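PDB 2QVW: Glp_546_48378_50642, which cleaves double-stranded RNA into 21 to 23 base-pair fragments that direct the destruction of matching RNAs in RNA interference. Local coordinates for residues Cys137-Leu142 and Leu248-Pro253; Leu214-Arg219 and Leu241-Pro246. One frame throughout, in Å; residues are numbered along the deposited sequence.

Contact 1 (Cys137-Leu142 and Leu248-Pro253); sequences CDAKRL and LCLLLP
Arg-141 and Leu-142 cross Cys-249 to Leu-251 within the PAZ domain, where the chain that leaves helix 127-137 passes over the short strand 250-251. The two chains are not paired as strands: the directions of their touching parts differ by 119°, and a single backbone hydrogen bond ties them at the crossing. It runs from Leu-142 N to Cys-249 O over 2.8 Å, with an angle of 161° at the hydrogen, and the donor is tilted somewhat out of the carbonyl plane. The same oxygen receives a CA-H contact from Arg-141 CA at 3.3 Å, and Arg-141 CG lies 3.4 Å from it, so the start of the arginine side chain drapes over the Cys-249 carbonyl. A bend at chi2 (64°) then brings the guanidinium down obliquely beside the Cys-249 backbone, with Arg-141 NH1 toward Leu-250 CD1 at 4.4 Å. There NE is hydrogen-bonded to Glu-247 O and NH2 forms a salt bridge with Glu-165. Leu-142 divides its two methyls between two residues: CD1 lies in the apolar neighbourhood of the Cys-249 side chain, while Leu-142 CD2 is 3.6 Å from Leu-251 CB, the two leucine side chains standing nearly perpendicular. With its CG anti to the backbone N, Leu-251 offers CD1 as well as CB to that methyl. Further back, Ala-139 CB lies beside the Leu-250 side chain, and Lys-140 O lies over Leu-250 CA at 3.8 Å. Beneath the crossing, strand 250-251 is joined to the sheet by backbone bonds of Leu-250 with Ala-162 and of Leu-252 with Met-160. Cys-249 touches Val-161 of strand 160-163, and Leu-252 and Pro-253 reach back to Met-136 and Leu-135 of helix 127-137.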
loop_
_atom_site.group_PDB
_atom_site.type_symbol
_atom_site.label_atom_id
_atom_site.label_comp_id
_atom_site.label_asym_id
_atom_site.label_seq_id
_atom_site.Cartn_x
_atom_site.Cartn_y
_atom_site.Cartn_z
ATOM N N CYS A 137 6.059 24.871 36.901
ATOM C CA CYS A 137 5.871 26.228 37.402
ATOM C C CYS A 137 6.596 26.463 38.736
ATOM O O CYS A 137 7.217 27.501 38.922
ATOM C CB CYS A 137 4.372 26.525 37.546
ATOM S SG CYS A 137 3.936 28.220 38.048
ATOM N N ASP A 138 6.524 25.527 39.676
ATOM C CA ASP A 138 7.218 25.717 40.957
ATOM C C ASP A 138 8.599 25.068 40.950
ATOM O O ASP A 138 8.948 24.294 41.848
ATOM C CB ASP A 138 6.399 25.143 42.120
ATOM C CG ASP A 138 5.612 26.206 42.869
ATOM O OD1 ASP A 138 6.228 27.121 43.464
ATOM O OD2 ASP A 138 4.371 26.115 42.857
ATOM N N ALA A 139 9.391 25.391 39.936
ATOM C CA ALA A 139 10.727 24.825 39.817
ATOM C C ALA A 139 11.779 25.767 40.362
ATOM O O ALA A 139 12.026 26.826 39.795
ATOM C CB ALA A 139 11.023 24.499 38.367
ATOM N N LYS A 140 12.399 25.378 41.468
ATOM C CA LYS A 140 13.429 26.204 42.071
ATOM C C LYS A 140 14.665 26.290 41.182
ATOM O O LYS A 140 14.711 25.699 40.109
ATOM C CB LYS A 140 13.817 25.660 43.456
ATOM C CG LYS A 140 12.853 26.054 44.563
ATOM C CD LYS A 140 13.523 26.120 45.921
ATOM C CE LYS A 140 12.543 26.643 46.936
ATOM N NZ LYS A 140 11.961 27.936 46.466
ATOM N N ARG A 141 15.654 27.052 41.641
ATOM C CA ARG A 141 16.926 27.234 40.942
ATOM C C ARG A 141 17.953 26.411 41.737
ATOM O O ARG A 141 17.954 26.466 42.968
ATOM C CB ARG A 141 17.315 28.712 40.965
ATOM C CG ARG A 141 17.801 29.263 39.639
ATOM C CD ARG A 141 16.707 29.219 38.580
ATOM N NE ARG A 141 16.979 30.117 37.458
ATOM C CZ ARG A 141 16.028 30.706 36.735
ATOM N NH1 ARG A 141 14.744 30.493 37.016
ATOM N NH2 ARG A 141 16.352 31.520 35.740
ATOM N N LEU A 142 18.822 25.653 41.066
ATOM C CA LEU A 142 19.786 24.829 41.796
ATOM C C LEU A 142 20.427 25.556 42.968
ATOM O O LEU A 142 20.863 24.916 43.930
ATOM C CB LEU A 142 20.887 24.306 40.873
ATOM C CG LEU A 142 20.512 23.310 39.778
ATOM C CD1 LEU A 142 21.798 22.787 39.160
ATOM C CD2 LEU A 142 19.690 22.155 40.339
ATOM N N LEU A 248 21.829 29.560 37.369
ATOM C CA LEU A 248 21.340 29.628 35.996
ATOM C C LEU A 248 20.628 28.320 35.669
ATOM O O LEU A 248 20.011 28.167 34.607
ATOM C CB LEU A 248 22.503 29.835 35.026
ATOM C CG LEU A 248 23.281 31.149 35.104
ATOM C CD1 LEU A 248 24.541 31.022 34.265
ATOM C CD2 LEU A 248 22.418 32.312 34.611
ATOM N N CYS A 249 20.715 27.386 36.614
ATOM C CA CYS A 249 20.127 26.059 36.476
ATOM C C CYS A 249 18.759 25.922 37.103
ATOM O O CYS A 249 18.579 26.205 38.283
ATOM C CB CYS A 249 21.054 25.018 37.102
ATOM S SG CYS A 249 22.691 24.968 36.385
ATOM N N LEU A 250 17.805 25.467 36.303
ATOM C CA LEU A 250 16.443 25.251 36.765
ATOM C C LEU A 250 16.203 23.747 36.715
ATOM O O LEU A 250 15.923 23.194 35.655
ATOM C CB LEU A 250 15.455 25.971 35.849
ATOM C CG LEU A 250 13.990 26.033 36.282
ATOM C CD1 LEU A 250 13.202 26.795 35.244
ATOM C CD2 LEU A 250 13.419 24.641 36.436
ATOM N N LEU A 251 16.315 23.081 37.857
ATOM C CA LEU A 251 16.118 21.637 37.894
ATOM C C LEU A 251 14.699 21.238 37.484
ATOM O O LEU A 251 13.716 21.704 38.067
ATOM C CB LEU A 251 16.439 21.102 39.296
ATOM C CG LEU A 251 16.569 19.587 39.453
ATOM C CD1 LEU A 251 17.443 19.280 40.648
ATOM C CD2 LEU A 251 15.199 18.958 39.604
ATOM N N LEU A 252 14.598 20.379 36.472
ATOM C CA LEU A 252 13.303 19.905 35.989
ATOM C C LEU A 252 12.793 18.786 36.898
ATOM O O LEU A 252 13.575 17.976 37.393
ATOM C CB LEU A 252 13.427 19.365 34.558
ATOM C CG LEU A 252 13.997 20.256 33.449
ATOM C CD1 LEU A 252 13.857 19.532 32.117
ATOM C CD2 LEU A 252 13.270 21.584 33.412
ATOM N N PRO A 253 11.468 18.710 37.123
ATOM C CA PRO A 253 10.959 17.639 37.991
ATOM C C PRO A 253 11.247 16.218 37.473
ATOM O O PRO A 253 11.292 15.989 36.265
ATOM C CB PRO A 253 9.457 17.956 38.091
ATOM C CG PRO A 253 9.169 18.707 36.830
ATOM C CD PRO A 253 10.375 19.600 36.691
#

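Contact 2 (Leu214-Arg219 and Leu241-Pro246); sequences LVAAVR and LRFLPP
The guanidinium groups of Arg-219 and Arg-242 lie almost parallel, their planes 14° apart and their NH1 atoms 3.5 Å from each other, while at the middle of this antiparallel strand pair of the PAZ domain the Phe-243 ring approaches Ala-216, with CE2 3.8 Å from the alanine CB. Carboxylates attend the two arginines: Asp-221 forms a salt bridge with Arg-219, and Asp-222 makes long, weak ion pairs to both, which would probably ease the closeness of like charges. Arg-242 reaches this place with its chain extended from CG to NE, whereas Arg-219 bends at chi2. The backbones bond in pairs: Ala-217 with Arg-242 twice, and Val-215 with Leu-244 twice, that from Val-215 N being weak. Leu-244 N meets a lone pair of Val-215 O in the carbonyl plane, at 3.1 Å. Ala-216 and Phe-243 form the non-hydrogen-bonded pair between them. Leu-241 CD1 packs 3.9 Å from Val-218 CG2. Phe-243 CB also touches Leu-214 CD1, at 3.9 Å, and Tyr-195 of helix 195-201 touches both residues. Where the pairing ends, Val-215 runs the opposite way beside the Pro-246 ring, its CG2 3.6 Å from Pro-246 CG.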
loop_
_atom_site.group_PDB
_atom_site.type_symbol
_atom_site.label_atom_id
_atom_site.label_comp_id
_atom_site.label_asym_id
_atom_site.label_seq_id
_atom_site.Cartn_x
_atom_site.Cartn_y
_atom_site.Cartn_z
ATOM N N LEU A 214 30.133 25.147 41.642
ATOM C CA LEU A 214 29.709 24.883 40.266
ATOM C C LEU A 214 28.999 23.544 40.066
ATOM O O LEU A 214 28.998 22.680 40.946
ATOM C CB LEU A 214 30.910 24.969 39.314
ATOM C CG LEU A 214 31.520 26.363 39.125
ATOM C CD1 LEU A 214 32.625 26.318 38.089
ATOM C CD2 LEU A 214 30.435 27.332 38.682
ATOM N N VAL A 215 28.390 23.395 38.891
ATOM C CA VAL A 215 27.660 22.188 38.508
ATOM C C VAL A 215 28.356 21.546 37.311
ATOM O O VAL A 215 28.725 22.230 36.361
ATOM C CB VAL A 215 26.203 22.522 38.104
ATOM C CG1 VAL A 215 25.439 21.253 37.807
ATOM C CG2 VAL A 215 25.519 23.291 39.204
ATOM N N ALA A 216 28.529 20.230 37.362
ATOM C CA ALA A 216 29.183 19.493 36.285
ATOM C C ALA A 216 28.179 18.625 35.542
ATOM O O ALA A 216 27.793 17.573 36.028
ATOM C CB ALA A 216 30.296 18.628 36.861
ATOM N N ALA A 217 27.768 19.065 34.360
ATOM C CA ALA A 217 26.794 18.327 33.559
ATOM C C ALA A 217 27.152 18.294 32.073
ATOM O O ALA A 217 27.964 19.091 31.595
ATOM C CB ALA A 217 25.415 18.946 33.736
ATOM N N VAL A 218 26.524 17.375 31.339
ATOM C CA VAL A 218 26.770 17.234 29.904
ATOM C C VAL A 218 25.635 17.798 29.049
ATOM O O VAL A 218 24.481 17.410 29.184
ATOM C CB VAL A 218 26.966 15.763 29.524
ATOM C CG1 VAL A 218 27.456 15.664 28.092
ATOM C CG2 VAL A 218 27.950 15.115 30.468
ATOM N N ARG A 219 25.975 18.717 28.159
ATOM C CA ARG A 219 24.987 19.329 27.289
ATOM C C ARG A 219 24.341 18.240 26.454
ATOM O O ARG A 219 25.027 17.470 25.780
ATOM C CB ARG A 219 25.661 20.365 26.388
ATOM C CG ARG A 219 24.719 21.164 25.525
ATOM C CD ARG A 219 24.928 22.643 25.745
ATOM N NE ARG A 219 24.530 23.432 24.590
ATOM C CZ ARG A 219 25.073 23.300 23.386
ATOM N NH1 ARG A 219 26.034 22.404 23.187
ATOM N NH2 ARG A 219 24.661 24.068 22.385
ATOM N N LEU A 241 32.242 17.650 28.808
ATOM C CA LEU A 241 31.700 18.043 30.101
ATOM C C LEU A 241 31.876 19.541 30.327
ATOM O O LEU A 241 32.918 20.105 29.998
ATOM C CB LEU A 241 32.403 17.265 31.212
ATOM C CG LEU A 241 31.911 17.504 32.637
ATOM C CD1 LEU A 241 30.425 17.217 32.695
ATOM C CD2 LEU A 241 32.670 16.620 33.611
ATOM N N ARG A 242 30.857 20.181 30.895
ATOM C CA ARG A 242 30.904 21.619 31.143
ATOM C C ARG A 242 30.433 21.989 32.549
ATOM O O ARG A 242 29.837 21.165 33.242
ATOM C CB ARG A 242 30.064 22.334 30.081
ATOM C CG ARG A 242 30.522 21.978 28.673
ATOM C CD ARG A 242 29.730 22.666 27.588
ATOM N NE ARG A 242 30.249 22.309 26.274
ATOM C CZ ARG A 242 29.739 22.746 25.129
ATOM N NH1 ARG A 242 28.693 23.565 25.141
ATOM N NH2 ARG A 242 30.273 22.360 23.977
ATOM N N PHE A 243 30.711 23.223 32.970
ATOM C CA PHE A 243 30.319 23.686 34.303
ATOM C C PHE A 243 29.476 24.962 34.258
ATOM O O PHE A 243 29.793 25.897 33.524
ATOM C CB PHE A 243 31.562 23.923 35.166
ATOM C CG PHE A 243 32.444 22.715 35.309
ATOM C CD1 PHE A 243 33.244 22.286 34.254
ATOM C CD2 PHE A 243 32.483 22.011 36.505
ATOM C CE1 PHE A 243 34.073 21.174 34.389
ATOM C CE2 PHE A 243 33.307 20.898 36.652
ATOM C CZ PHE A 243 34.105 20.480 35.591
ATOM N N LEU A 244 28.406 24.996 35.053
ATOM C CA LEU A 244 27.520 26.153 35.079
ATOM C C LEU A 244 26.991 26.504 36.465
ATOM O O LEU A 244 26.836 25.640 37.321
ATOM C CB LEU A 244 26.342 25.949 34.117
ATOM C CG LEU A 244 25.601 24.615 34.114
ATOM C CD1 LEU A 244 24.259 24.766 33.432
ATOM C CD2 LEU A 244 26.429 23.562 33.403
ATOM N N PRO A 245 26.705 27.795 36.695
ATOM C CA PRO A 245 26.189 28.335 37.958
ATOM C C PRO A 245 24.855 27.730 38.389
ATOM O O PRO A 245 23.858 27.832 37.675
ATOM C CB PRO A 245 26.067 29.826 37.665
ATOM C CG PRO A 245 27.156 30.060 36.672
ATOM C CD PRO A 245 26.991 28.888 35.752
ATOM N N PRO A 246 24.815 27.121 39.587
ATOM C CA PRO A 246 23.598 26.498 40.117
ATOM C C PRO A 246 22.400 27.436 40.026
ATOM O O PRO A 246 21.249 27.000 40.097
ATOM C CB PRO A 246 23.965 26.198 41.571
ATOM C CG PRO A 246 25.446 26.044 41.535
ATOM C CD PRO A 246 25.864 27.165 40.621
#

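In the fold
Contacts 1 and 2 reach the same five-stranded sheet of the PAZ domain: contact 2 pairs two of its strands, and contact 1 lays a loop on its other outermost strand, 250-251, which follows 242-244 in the chain. Their centres are about 14 Å apart. Contact 2 has four backbone hydrogen bonds between strands 213-219 and 242-244, one of them weak; contact 1 has one, with leucine contacts and an arginine whose charge is met by Glu-165. Both are only partly buried, though contact 2 has the larger share of buried residues. They meet directly: Leu-142 CD1 is 3.8 Å from Val-215 CG2, and Cys-249 packs against Leu-244, so apolar side chains of the two contacts join.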